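Local coordinates for protein post-proline cleaving enzyme (Rickettsia typhi, PDB 4HVT) that probably cleaves peptides on the carboxyl side of proline as a serine-type oligopeptidase of the prolyl oligopeptidase family, at residues 445-450 with 467-472; 476-481 with 508-513; 392-397 with 414-419; 61-66 with 501-506. All coordinates share one frame; numbering follows the deposited sequence. Where two conformers were deposited one is given.

Interaction 1 (445-450 with 467-472); sequences ENYVLE and VYKKGI
Val448 sets its CB over one face of the Tyr468 ring, 3.9 Å from the ring centroid and 19° off the ring normal, a CH-pi contact. Tyr468 makes this possible with chi1 at 59°, which tucks its CG between the backbone N and the carbonyl carbon and swings the ring back alongside the valine. They form an antiparallel hydrogen-bonded pair, with Val448 N to Tyr468 O at 2.9 Å and Tyr468 N to Val448 O at 3.1 Å. On the other face of the sheet Leu449 CD1 meets Val467 CG2 at 3.6 Å, and Val467 and Tyr447 rest on Val505 of helix 498-505. This is the tight part. The looser side is the exposed type II turn from Lys469 to Ile472, with Gly471 at positive phi. There Lys470 N donates to Asn446 O at 2.8 Å, but the extended Lys470 chain ends in a weak bond from NZ to Glu445 O, 2.9 Å. Tyr468 OH gives Glu450 OE1, at the ring edge, a weak bond of 3.5 Å. Backbone bonds and an aliphatic-aromatic face therefore hold the hairpin; Lys470 NZ and the Tyr468-Glu450 pair add only weak bonds, while Lys469 NZ is held by Lys506 O.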
loop_
_atom_site.group_PDB
_atom_site.type_symbol
_atom_site.label_atom_id
_atom_site.label_comp_id
_atom_site.label_asym_id
_atom_site.label_seq_id
_atom_site.Cartn_x
_atom_site.Cartn_y
_atom_site.Cartn_z
ATOM N N GLU A 445 -6.916 13.298 24.970
ATOM C CA GLU A 445 -7.481 14.570 25.416
ATOM C C GLU A 445 -6.485 15.718 25.412
ATOM O O GLU A 445 -6.908 16.854 25.514
ATOM C CB GLU A 445 -8.094 14.433 26.817
ATOM C CG GLU A 445 -9.411 13.695 26.817
ATOM C CD GLU A 445 -10.283 13.999 28.020
ATOM O OE1 GLU A 445 -9.898 14.835 28.886
ATOM O OE2 GLU A 445 -11.376 13.396 28.114
ATOM N N ASN A 446 -5.181 15.439 25.332
ATOM C CA ASN A 446 -4.190 16.515 25.257
ATOM C C ASN A 446 -4.031 17.008 23.825
ATOM O O ASN A 446 -3.239 17.923 23.614
ATOM C CB ASN A 446 -2.796 16.074 25.719
ATOM C CG ASN A 446 -2.704 15.881 27.184
ATOM O OD1 ASN A 446 -3.558 16.352 27.926
ATOM N ND2 ASN A 446 -1.633 15.207 27.635
ATOM N N TYR A 447 -4.751 16.373 22.873
ATOM C CA TYR A 447 -4.653 16.712 21.428
ATOM C C TYR A 447 -5.976 17.122 20.763
ATOM O O TYR A 447 -7.073 16.854 21.263
ATOM C CB TYR A 447 -4.026 15.527 20.704
ATOM C CG TYR A 447 -2.727 15.160 21.317
ATOM C CD1 TYR A 447 -1.541 15.794 20.923
ATOM C CD2 TYR A 447 -2.667 14.240 22.361
ATOM C CE1 TYR A 447 -0.327 15.508 21.547
ATOM C CE2 TYR A 447 -1.458 13.939 22.991
ATOM C CZ TYR A 447 -0.293 14.556 22.578
ATOM O OH TYR A 447 0.880 14.248 23.237
ATOM N N VAL A 448 -5.855 17.778 19.620
ATOM C CA VAL A 448 -6.998 18.174 18.825
ATOM C C VAL A 448 -6.814 17.593 17.435
ATOM O O VAL A 448 -5.716 17.650 16.882
ATOM C CB VAL A 448 -7.103 19.707 18.699
ATOM C CG1 VAL A 448 -8.320 20.069 17.842
ATOM C CG2 VAL A 448 -7.222 20.343 20.067
ATOM N N LEU A 449 -7.907 17.078 16.904
ATOM C CA LEU A 449 -8.027 16.598 15.541
ATOM C C LEU A 449 -9.109 17.445 14.882
ATOM O O LEU A 449 -10.307 17.388 15.292
ATOM C CB LEU A 449 -8.415 15.116 15.533
ATOM C CG LEU A 449 -8.855 14.558 14.168
ATOM C CD1 LEU A 449 -7.751 14.768 13.122
ATOM C CD2 LEU A 449 -9.251 13.103 14.259
ATOM N N GLU A 450 -8.720 18.232 13.862
ATOM C CA GLU A 450 -9.691 19.013 13.119
ATOM C C GLU A 450 -9.730 18.582 11.657
ATOM O O GLU A 450 -8.684 18.468 11.006
ATOM C CB GLU A 450 -9.358 20.491 13.157
ATOM C CG GLU A 450 -9.722 21.252 14.389
ATOM C CD GLU A 450 -9.429 22.721 14.161
ATOM O OE1 GLU A 450 -8.486 23.235 14.786
ATOM O OE2 GLU A 450 -10.091 23.322 13.271
ATOM N N VAL A 467 -3.735 17.967 13.165
ATOM C CA VAL A 467 -3.572 17.416 14.519
ATOM C C VAL A 467 -2.503 18.237 15.253
ATOM O O VAL A 467 -1.411 18.507 14.714
ATOM C CB VAL A 467 -3.119 15.946 14.500
ATOM C CG1 VAL A 467 -2.792 15.422 15.905
ATOM C CG2 VAL A 467 -4.218 15.101 13.906
ATOM N N TYR A 468 -2.815 18.659 16.473
ATOM C CA TYR A 468 -1.880 19.460 17.251
ATOM C C TYR A 468 -2.076 19.203 18.737
ATOM O O TYR A 468 -3.073 18.586 19.191
ATOM C CB TYR A 468 -1.973 20.979 16.939
ATOM C CG TYR A 468 -3.317 21.623 17.164
ATOM C CD1 TYR A 468 -4.273 21.705 16.142
ATOM C CD2 TYR A 468 -3.621 22.194 18.389
ATOM C CE1 TYR A 468 -5.500 22.340 16.369
ATOM C CE2 TYR A 468 -4.832 22.809 18.605
ATOM C CZ TYR A 468 -5.755 22.896 17.584
ATOM O OH TYR A 468 -6.978 23.484 17.879
ATOM N N LYS A 469 -1.091 19.644 19.491
ATOM C CA LYS A 469 -1.169 19.499 20.960
ATOM C C LYS A 469 -1.925 20.684 21.579
ATOM O O LYS A 469 -1.689 21.823 21.223
ATOM C CB LYS A 469 0.249 19.379 21.509
ATOM C CG LYS A 469 0.327 18.821 22.922
ATOM C CD LYS A 469 1.778 18.777 23.393
ATOM C CE LYS A 469 1.934 18.206 24.800
ATOM N NZ LYS A 469 3.320 17.691 25.045
ATOM N N LYS A 470 -2.851 20.438 22.501
ATOM C CA LYS A 470 -3.578 21.543 23.115
ATOM C C LYS A 470 -2.600 22.482 23.812
ATOM O O LYS A 470 -1.613 22.056 24.446
ATOM C CB LYS A 470 -4.612 21.047 24.099
ATOM C CG LYS A 470 -5.859 20.504 23.439
ATOM C CD LYS A 470 -6.846 19.954 24.431
ATOM C CE LYS A 470 -7.925 19.147 23.737
ATOM N NZ LYS A 470 -8.968 18.751 24.715
ATOM N N GLY A 471 -2.842 23.772 23.632
ATOM C CA GLY A 471 -2.010 24.776 24.269
ATOM C C GLY A 471 -1.040 25.459 23.348
ATOM O O GLY A 471 -0.456 26.458 23.737
ATOM N N ILE A 472 -0.846 24.978 22.118
ATOM C CA ILE A 472 0.054 25.711 21.225
ATOM C C ILE A 472 -0.532 27.076 20.832
ATOM O O ILE A 472 -1.729 27.280 20.857
ATOM C CB ILE A 472 0.461 24.905 19.962
ATOM C CG1 ILE A 472 -0.736 24.640 19.062
ATOM C CG2 ILE A 472 1.151 23.618 20.367
ATOM C CD1 ILE A 472 -0.288 24.325 17.661
#

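Interaction 2 (476-481 with 508-513); sequences GKNPTL and AGVSVL
A parallel beta-alpha-beta unit is closed here: strand 480-483 leads through helix 498-505 to strand 510-514, and the two strands lie side by side in the mixed sheet of the alpha/beta-hydrolase domain. Thr480 pairs with Val510 and Leu481 with Ser511. Three backbone bonds set the register: Val510 N to Pro479 O at 2.8 Å, Leu481 N to Val510 O at 2.9 Å, and Val512 N to Leu481 O at 2.8 Å. The last is the most bent of the three, with an N-H...O angle of 152°. Thr480 and Val510 point the same way from adjacent strands, and the threonine hydroxyl, OG1, rests against Val510 CB at 3.5 Å. With chi1 at -62°, that oxygen stands beside its own backbone N, where it donates to Asn478 O from above the carbonyl plane; the methyl CG2 is left to face Val512 CG2. Asn478 CB meets the CG2 branch of Val510 at 3.7 Å. At the mouth of the pair a water donates both to Asn478 OD1, 2.6 Å, and to Ala508 O, 2.7 Å, bridging the loops before each strand. Ala508, at positive phi, is the C-prime residue of the Schellman motif ending the helix. The Asn478 amide nitrogen is bound by Lys473 O and Ile554 O. The chemistry thus implies that the hydroxyl and amide of this buried strand pair are satisfied by the backbone carbonyls of Asn478, Lys473 and Ile554 and by one water, while the methyl groups supply the apolar contact between the strands.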
loop_
_atom_site.group_PDB
_atom_site.type_symbol
_atom_site.label_atom_id
_atom_site.label_comp_id
_atom_site.label_asym_id
_atom_site.label_seq_id
_atom_site.Cartn_x
_atom_site.Cartn_y
_atom_site.Cartn_z
ATOM N N GLY A 476 2.338 31.303 14.056
ATOM C CA GLY A 476 3.107 30.999 12.853
ATOM C C GLY A 476 4.445 30.318 13.086
ATOM O O GLY A 476 5.216 30.119 12.142
ATOM N N LYS A 477 4.718 29.915 14.314
ATOM C CA LYS A 477 6.016 29.368 14.658
ATOM C C LYS A 477 5.967 27.883 15.018
ATOM O O LYS A 477 6.917 27.382 15.602
ATOM C CB LYS A 477 6.614 30.175 15.816
ATOM C CG LYS A 477 6.744 31.633 15.441
ATOM C CD LYS A 477 7.706 32.393 16.345
ATOM C CE LYS A 477 8.015 33.717 15.684
ATOM N NZ LYS A 477 6.780 34.563 15.688
ATOM N N ASN A 478 4.884 27.164 14.672
ATOM C CA ASN A 478 4.830 25.760 14.987
ATOM C C ASN A 478 5.483 24.895 13.902
ATOM O O ASN A 478 5.098 24.958 12.737
ATOM C CB ASN A 478 3.396 25.284 15.210
ATOM C CG ASN A 478 2.728 26.069 16.309
ATOM O OD1 ASN A 478 3.163 25.976 17.457
ATOM N ND2 ASN A 478 1.777 26.941 15.948
ATOM N N PRO A 479 6.482 24.100 14.294
ATOM C CA PRO A 479 7.029 23.135 13.353
ATOM C C PRO A 479 5.902 22.219 12.864
ATOM O O PRO A 479 5.203 21.604 13.665
ATOM C CB PRO A 479 8.074 22.370 14.192
ATOM C CG PRO A 479 8.391 23.290 15.302
ATOM C CD PRO A 479 7.077 23.938 15.632
ATOM N N THR A 480 5.750 22.100 11.534
ATOM C CA THR A 480 4.576 21.494 10.939
ATOM C C THR A 480 5.054 20.548 9.868
ATOM O O THR A 480 5.957 20.901 9.102
ATOM C CB THR A 480 3.647 22.573 10.346
ATOM O OG1 THR A 480 3.197 23.424 11.405
ATOM C CG2 THR A 480 2.452 21.990 9.586
ATOM N N LEU A 481 4.487 19.350 9.864
ATOM C CA LEU A 481 4.777 18.357 8.850
ATOM C C LEU A 481 3.488 18.050 8.070
ATOM O O LEU A 481 2.472 17.550 8.627
ATOM C CB LEU A 481 5.401 17.136 9.507
ATOM C CG LEU A 481 6.230 16.066 8.812
ATOM C CD1 LEU A 481 7.117 16.643 7.694
ATOM C CD2 LEU A 481 7.013 15.485 10.015
ATOM N N ALA A 508 5.049 19.003 20.395
ATOM C CA ALA A 508 4.341 20.242 20.023
ATOM C C ALA A 508 4.494 20.599 18.529
ATOM O O ALA A 508 4.174 21.710 18.118
ATOM C CB ALA A 508 4.710 21.415 20.938
ATOM N N GLY A 509 4.914 19.603 17.738
ATOM C CA GLY A 509 4.809 19.702 16.281
ATOM C C GLY A 509 3.376 19.551 15.841
ATOM O O GLY A 509 2.546 18.914 16.520
ATOM N N VAL A 510 3.072 20.059 14.647
ATOM C CA VAL A 510 1.732 19.974 14.100
ATOM C C VAL A 510 1.836 18.988 12.970
ATOM O O VAL A 510 2.820 19.018 12.234
ATOM C CB VAL A 510 1.326 21.373 13.561
ATOM C CG1 VAL A 510 0.002 21.310 12.854
ATOM C CG2 VAL A 510 1.210 22.372 14.717
ATOM N N SER A 511 0.788 18.158 12.819
ATOM C CA SER A 511 0.705 17.188 11.725
ATOM C C SER A 511 -0.443 17.544 10.775
ATOM O O SER A 511 -1.545 17.853 11.218
ATOM C CB SER A 511 0.464 15.780 12.279
ATOM O OG SER A 511 1.645 15.251 12.872
ATOM N N VAL A 512 -0.197 17.446 9.453
ATOM C CA VAL A 512 -1.243 17.734 8.512
ATOM C C VAL A 512 -1.244 16.727 7.391
ATOM O O VAL A 512 -0.189 16.365 6.898
ATOM C CB VAL A 512 -1.132 19.147 7.900
ATOM C CG1 VAL A 512 -2.327 19.499 7.036
ATOM C CG2 VAL A 512 -1.005 20.174 9.005
ATOM N N LEU A 513 -2.448 16.280 7.042
ATOM C CA LEU A 513 -2.649 15.370 5.910
ATOM C C LEU A 513 -3.633 16.009 4.959
ATOM O O LEU A 513 -4.766 16.284 5.351
ATOM C CB LEU A 513 -3.269 14.041 6.404
ATOM C CG LEU A 513 -3.574 12.954 5.365
ATOM C CD1 LEU A 513 -2.286 12.389 4.873
ATOM C CD2 LEU A 513 -4.407 11.881 6.064
HETATM O O HOH W 1 4.708 24.285 18.659
#

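Interaction 3 (392-397 with 414-419); sequences LPYQNA and IENSIV. With EDO (1,2-ethanediol), chain G.
Tyr394 lays its ring over the backbone where Ile414 joins Glu415: Glu415 N stands 3.9 Å above the ring plane, over its centre, and Ile414 C lies over the same face, offset toward the rim. A chi1 of -82° places the ring beside its own backbone N, with CG anti to the carbonyl carbon, and from there it reaches across to the strand. The CD1 side of the ring meets Ile414 CG2 at 3.5 Å. The far end of the same isoleucine, CD1, lies against Leu392 CD2 and Pro393 CD, each 3.7 Å away, so Ile414 is bordered along its length by three consecutive residues of the 392-397 loop. Polar contact is supplied by Asn416. Its ND2 donates to Gln395 O at 2.8 Å with an N-H...O angle of 154°, the acceptor lying 13° out of the amide plane. On the other side of that amide, OD1 accepts from Ile418 N at 2.9 Å, an Asx turn, so bonds at both ends fix the rotation of the group. A water joins Asn396 O to Ser417 N. The CB bond of Glu415 points away from the loop; OE2 accepts from an ethanediol, probably left from crystallisation, while OE1 is bound by Phe496 N. In the beta-propeller domain strand 410-415 lies between strands 398-402 and 422-426 of one four-stranded sheet; Tyr394 OH bonds to Pro420 O and Thr422 OG1, and Tyr424 flanks Tyr394 and Ile414. Leu449, from the first strand of the hydrolase sheet, covers the turn at Asn416, Ser417 and Ile418.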
loop_
_atom_site.group_PDB
_atom_site.type_symbol
_atom_site.label_atom_id
_atom_site.label_comp_id
_atom_site.label_asym_id
_atom_site.label_seq_id
_atom_site.Cartn_x
_atom_site.Cartn_y
_atom_site.Cartn_z
ATOM N N LEU A 392 -20.065 3.280 14.579
ATOM C CA LEU A 392 -18.652 3.315 14.960
ATOM C C LEU A 392 -18.417 4.320 16.107
ATOM O O LEU A 392 -18.555 5.486 15.874
ATOM C CB LEU A 392 -17.839 3.714 13.738
ATOM C CG LEU A 392 -17.995 2.757 12.538
ATOM C CD1 LEU A 392 -17.081 3.114 11.399
ATOM C CD2 LEU A 392 -17.811 1.291 12.906
ATOM N N PRO A 393 -18.028 3.859 17.296
ATOM C CA PRO A 393 -17.985 4.804 18.416
ATOM C C PRO A 393 -16.705 5.584 18.554
ATOM O O PRO A 393 -16.189 5.763 19.677
ATOM C CB PRO A 393 -18.181 3.887 19.628
ATOM C CG PRO A 393 -17.452 2.653 19.254
ATOM C CD PRO A 393 -17.660 2.503 17.743
ATOM N N TYR A 394 -16.206 6.095 17.428
ATOM C CA TYR A 394 -15.150 7.100 17.408
ATOM C C TYR A 394 -15.612 8.323 16.542
ATOM O O TYR A 394 -16.308 8.150 15.510
ATOM C CB TYR A 394 -13.906 6.472 16.762
ATOM C CG TYR A 394 -12.953 5.596 17.578
ATOM C CD1 TYR A 394 -13.350 4.369 18.109
ATOM C CD2 TYR A 394 -11.601 5.931 17.672
ATOM C CE1 TYR A 394 -12.446 3.547 18.801
ATOM C CE2 TYR A 394 -10.700 5.134 18.388
ATOM C CZ TYR A 394 -11.124 3.933 18.928
ATOM O OH TYR A 394 -10.211 3.129 19.615
ATOM N N GLN A 395 -15.233 9.548 16.912
ATOM C CA GLN A 395 -15.311 10.676 15.966
ATOM C C GLN A 395 -14.259 10.516 14.867
ATOM O O GLN A 395 -13.181 9.995 15.120
ATOM C CB GLN A 395 -15.062 12.028 16.656
ATOM C CG GLN A 395 -16.140 12.417 17.659
ATOM C CD GLN A 395 -17.457 12.781 16.987
ATOM O OE1 GLN A 395 -18.515 12.225 17.310
ATOM N NE2 GLN A 395 -17.393 13.700 16.026
ATOM N N ASN A 396 -14.546 10.979 13.656
ATOM C CA ASN A 396 -13.578 10.823 12.556
ATOM C C ASN A 396 -13.046 9.372 12.430
ATOM O O ASN A 396 -11.886 9.103 12.128
ATOM C CB ASN A 396 -12.445 11.832 12.708
ATOM C CG ASN A 396 -12.810 13.204 12.142
ATOM O OD1 ASN A 396 -13.026 14.132 12.886
ATOM N ND2 ASN A 396 -12.927 13.307 10.819
ATOM N N ALA A 397 -13.963 8.443 12.563
ATOM C CA ALA A 397 -13.645 7.019 12.591
ATOM C C ALA A 397 -12.961 6.528 11.308
ATOM O O ALA A 397 -13.261 6.993 10.208
ATOM C CB ALA A 397 -14.908 6.217 12.807
ATOM N N ILE A 414 -11.220 -0.064 14.989
ATOM C CA ILE A 414 -11.736 1.296 14.829
ATOM C C ILE A 414 -10.723 2.205 15.540
ATOM O O ILE A 414 -10.206 1.865 16.636
ATOM C CB ILE A 414 -13.156 1.534 15.382
ATOM C CG1 ILE A 414 -14.148 0.443 14.963
ATOM C CG2 ILE A 414 -13.722 2.862 14.934
ATOM C CD1 ILE A 414 -15.483 0.447 15.645
ATOM N N GLU A 415 -10.450 3.337 14.920
ATOM C CA GLU A 415 -9.458 4.297 15.404
ATOM C C GLU A 415 -9.775 5.671 14.832
ATOM O O GLU A 415 -10.682 5.835 13.980
ATOM C CB GLU A 415 -8.056 3.915 14.920
ATOM C CG GLU A 415 -7.835 4.095 13.408
ATOM C CD GLU A 415 -6.649 3.301 12.962
ATOM O OE1 GLU A 415 -5.539 3.854 12.801
ATOM O OE2 GLU A 415 -6.793 2.055 12.788
ATOM N N ASN A 416 -9.007 6.673 15.300
ATOM C CA ASN A 416 -8.940 7.931 14.583
ATOM C C ASN A 416 -7.542 8.485 14.758
ATOM O O ASN A 416 -6.679 7.862 15.317
ATOM C CB ASN A 416 -10.100 8.908 14.963
ATOM C CG ASN A 416 -9.918 9.607 16.303
ATOM O OD1 ASN A 416 -8.793 9.759 16.761
ATOM N ND2 ASN A 416 -11.034 10.066 16.931
ATOM N N SER A 417 -7.256 9.616 14.159
ATOM C CA SER A 417 -5.869 10.053 14.101
ATOM C C SER A 417 -5.238 10.248 15.484
ATOM O O SER A 417 -4.017 10.173 15.596
ATOM C CB SER A 417 -5.774 11.331 13.282
ATOM O OG SER A 417 -4.424 11.744 13.068
ATOM N N ILE A 418 -6.053 10.504 16.515
ATOM C CA ILE A 418 -5.516 10.799 17.853
ATOM C C ILE A 418 -5.986 9.797 18.938
ATOM O O ILE A 418 -5.576 9.907 20.088
ATOM C CB ILE A 418 -5.787 12.252 18.335
ATOM C CG1 ILE A 418 -7.282 12.565 18.406
ATOM C CG2 ILE A 418 -5.039 13.269 17.471
ATOM C CD1 ILE A 418 -7.645 13.893 19.063
ATOM N N VAL A 419 -6.784 8.818 18.564
ATOM C CA VAL A 419 -7.271 7.802 19.494
ATOM C C VAL A 419 -6.743 6.435 19.033
ATOM O O VAL A 419 -7.036 6.034 17.923
ATOM C CB VAL A 419 -8.824 7.792 19.588
ATOM C CG1 VAL A 419 -9.235 6.717 20.578
ATOM C CG2 VAL A 419 -9.359 9.171 20.007
HETATM C C1 EDO G . -4.372 -1.775 12.425
HETATM O O1 EDO G . -4.070 -1.862 11.037
HETATM C C2 EDO G . -4.756 -0.364 12.830
HETATM O O2 EDO G . -5.271 0.338 11.710
HETATM O O HOH W 2 -9.172 10.142 11.975
#

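Interaction 4 (61-66 with 501-506); sequences KEIETI and NEVWVK
Val503 offers its CG2 methyl to segment 61-66 of helix 56-67, where three side chains converge on it. Ile63 CD1 lies 3.9 Å from Val503 CG2, the side chains meeting at about a right angle. Ile66 CD1 comes to 4.0 Å from Val503 CG2 on an oblique course. Glu62 CB stands 4.0 Å from the same Val503 CG2. Val503 presents this branch because chi1 near 180° turns CG1 anti to the backbone N and leaves CG2 beside it. Ile66 also lays CD1 against the aliphatic base of Glu502, 3.8 Å from CB. The contacts are apolar; no hydrogen bond joins the segments.

The charged ends turn to other partners. Glu502, bent at chi2, sends OE2 to a salt bridge with Arg498, and Glu62 OE2 is hydrogen-bonded by Asn507 ND2. Glu62 OE1 and Glu502 OE1 stay 5.9 Å apart; Lys506 NZ, in a long salt bridge with Glu502 OE1 (3.7 Å) and 6.0 Å from Glu62 OE1, would probably temper the repulsion. Glu502 O is buried without a partner in the model.

The helix axes run 9.9 Å apart at closest approach, with N-to-C directions 162° apart. Ile63 also touches Ile696 of helix 688-706. In this near-antiparallel pair helix 56-67 packs on the crossover helix between strands 480-483 and 510-514, consistent with the family fold, where the segment before the propeller joins the alpha/beta-hydrolase domain.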
loop_
_atom_site.group_PDB
_atom_site.type_symbol
_atom_site.label_atom_id
_atom_site.label_comp_id
_atom_site.label_asym_id
_atom_site.label_seq_id
_atom_site.Cartn_x
_atom_site.Cartn_y
_atom_site.Cartn_z
ATOM N N LYS A 61 16.061 7.650 20.920
ATOM C CA LYS A 61 15.400 7.054 22.075
ATOM C C LYS A 61 13.892 6.856 21.872
ATOM O O LYS A 61 13.345 5.769 22.161
ATOM C CB LYS A 61 15.668 7.893 23.351
ATOM C CG LYS A 61 14.998 7.365 24.605
ATOM C CD LYS A 61 15.018 8.412 25.720
ATOM C CE LYS A 61 15.042 7.801 27.108
ATOM N NZ LYS A 61 15.532 8.755 28.143
ATOM N N GLU A 62 13.241 7.899 21.366
ATOM C CA GLU A 62 11.799 7.896 21.235
ATOM C C GLU A 62 11.359 6.865 20.217
ATOM O O GLU A 62 10.403 6.156 20.454
ATOM C CB GLU A 62 11.281 9.268 20.842
ATOM C CG GLU A 62 11.596 10.321 21.866
ATOM C CD GLU A 62 10.369 10.976 22.413
ATOM O OE1 GLU A 62 9.472 10.217 22.887
ATOM O OE2 GLU A 62 10.319 12.225 22.380
ATOM N N ILE A 63 12.088 6.762 19.103
ATOM C CA ILE A 63 11.703 5.813 18.049
ATOM C C ILE A 63 11.934 4.375 18.453
ATOM O O ILE A 63 11.095 3.506 18.234
ATOM C CB ILE A 63 12.527 6.069 16.775
ATOM C CG1 ILE A 63 12.361 7.517 16.309
ATOM C CG2 ILE A 63 12.222 5.008 15.748
ATOM C CD1 ILE A 63 11.261 7.789 15.346
ATOM N N GLU A 64 13.087 4.121 19.069
ATOM C CA GLU A 64 13.395 2.784 19.547
ATOM C C GLU A 64 12.377 2.321 20.617
ATOM O O GLU A 64 11.936 1.172 20.600
ATOM C CB GLU A 64 14.831 2.702 20.030
ATOM C CG GLU A 64 15.808 2.838 18.871
ATOM C CD GLU A 64 17.236 2.518 19.215
ATOM O OE1 GLU A 64 17.610 2.607 20.401
ATOM O OE2 GLU A 64 17.987 2.195 18.277
ATOM N N THR A 65 11.965 3.227 21.485
ATOM C CA THR A 65 10.962 2.873 22.507
ATOM C C THR A 65 9.684 2.387 21.840
ATOM O O THR A 65 9.010 1.508 22.369
ATOM C CB THR A 65 10.626 4.059 23.426
ATOM O OG1 THR A 65 11.823 4.427 24.095
ATOM C CG2 THR A 65 9.570 3.701 24.477
ATOM N N ILE A 66 9.331 2.992 20.717
ATOM C CA ILE A 66 8.076 2.644 20.050
ATOM C C ILE A 66 8.242 1.362 19.230
ATOM O O ILE A 66 7.409 0.446 19.291
ATOM C CB ILE A 66 7.569 3.771 19.143
ATOM C CG1 ILE A 66 7.086 4.956 19.995
ATOM C CG2 ILE A 66 6.443 3.275 18.258
ATOM C CD1 ILE A 66 7.063 6.286 19.263
ATOM N N ASN A 501 2.423 10.819 16.223
ATOM C CA ASN A 501 1.808 11.401 17.398
ATOM C C ASN A 501 2.766 11.547 18.566
ATOM O O ASN A 501 2.761 12.556 19.272
ATOM C CB ASN A 501 0.598 10.561 17.852
ATOM C CG ASN A 501 -0.613 10.749 16.946
ATOM O OD1 ASN A 501 -0.706 11.737 16.209
ATOM N ND2 ASN A 501 -1.505 9.783 16.941
ATOM N N GLU A 502 3.578 10.519 18.792
ATOM C CA GLU A 502 4.469 10.534 19.961
ATOM C C GLU A 502 5.779 11.253 19.721
ATOM O O GLU A 502 6.259 11.931 20.595
ATOM C CB GLU A 502 4.762 9.126 20.428
ATOM C CG GLU A 502 3.521 8.365 20.854
ATOM C CD GLU A 502 3.795 7.526 22.050
ATOM O OE1 GLU A 502 3.927 8.158 23.141
ATOM O OE2 GLU A 502 3.853 6.277 21.908
ATOM N N VAL A 503 6.366 11.107 18.542
ATOM C CA VAL A 503 7.646 11.739 18.280
ATOM C C VAL A 503 7.483 13.184 17.841
ATOM O O VAL A 503 8.276 14.012 18.253
ATOM C CB VAL A 503 8.497 11.008 17.260
ATOM C CG1 VAL A 503 9.811 11.745 17.118
ATOM C CG2 VAL A 503 8.713 9.579 17.731
ATOM N N TRP A 504 6.460 13.473 17.040
ATOM C CA TRP A 504 6.244 14.806 16.501
ATOM C C TRP A 504 5.242 15.627 17.356
ATOM O O TRP A 504 5.627 16.654 17.896
ATOM C CB TRP A 504 5.864 14.731 15.005
ATOM C CG TRP A 504 6.026 16.055 14.275
ATOM C CD1 TRP A 504 5.018 16.893 13.932
ATOM C CD2 TRP A 504 7.228 16.684 13.880
ATOM N NE1 TRP A 504 5.506 18.016 13.366
ATOM C CE2 TRP A 504 6.871 17.912 13.286
ATOM C CE3 TRP A 504 8.586 16.343 13.964
ATOM C CZ2 TRP A 504 7.823 18.810 12.767
ATOM C CZ3 TRP A 504 9.529 17.234 13.454
ATOM C CH2 TRP A 504 9.134 18.459 12.870
ATOM N N VAL A 505 3.993 15.168 17.481
ATOM C CA VAL A 505 2.891 16.007 17.998
ATOM C C VAL A 505 3.007 16.192 19.507
ATOM O O VAL A 505 2.752 17.291 20.027
ATOM C CB VAL A 505 1.490 15.466 17.628
ATOM C CG1 VAL A 505 0.412 16.460 18.022
ATOM C CG2 VAL A 505 1.375 15.215 16.120
ATOM N N LYS A 506 3.468 15.163 20.193
ATOM C CA LYS A 506 3.736 15.260 21.650
ATOM C C LYS A 506 4.852 16.230 21.996
ATOM O O LYS A 506 4.938 16.733 23.125
ATOM C CB LYS A 506 4.037 13.864 22.220
ATOM C CG LYS A 506 4.357 13.784 23.716
ATOM C CD LYS A 506 4.455 12.319 24.123
ATOM C CE LYS A 506 4.466 12.083 25.634
ATOM N NZ LYS A 506 4.307 10.615 25.886
#

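How the interactions relate
Interactions 1 and 2 share one sheet: strand 461-469 borders strand 510-514, and Val467 O meets Ser511 N at 2.9 Å, their centres being about 11 Å apart. Helix 498-505 of interaction 4 packs over both. Lys469 NZ reaches Lys506 O at 2.7 Å, and Trp504 O takes Gly509 N at 3.0 Å. Interaction 3 lies in the propeller, and its Ser417 and Ile418 carry contact to the hydrolase domain: Ser417 O lies 2.9 Å from Asn501 ND2, while Ile418 CG2 touches Val467 CG1 at 3.5 Å. Interactions 2 and 3 do not touch, with nearest atoms about 6 Å apart. None of the four includes Ser566, Asp649 or His682, whose geometry is consistent with a catalytic triad.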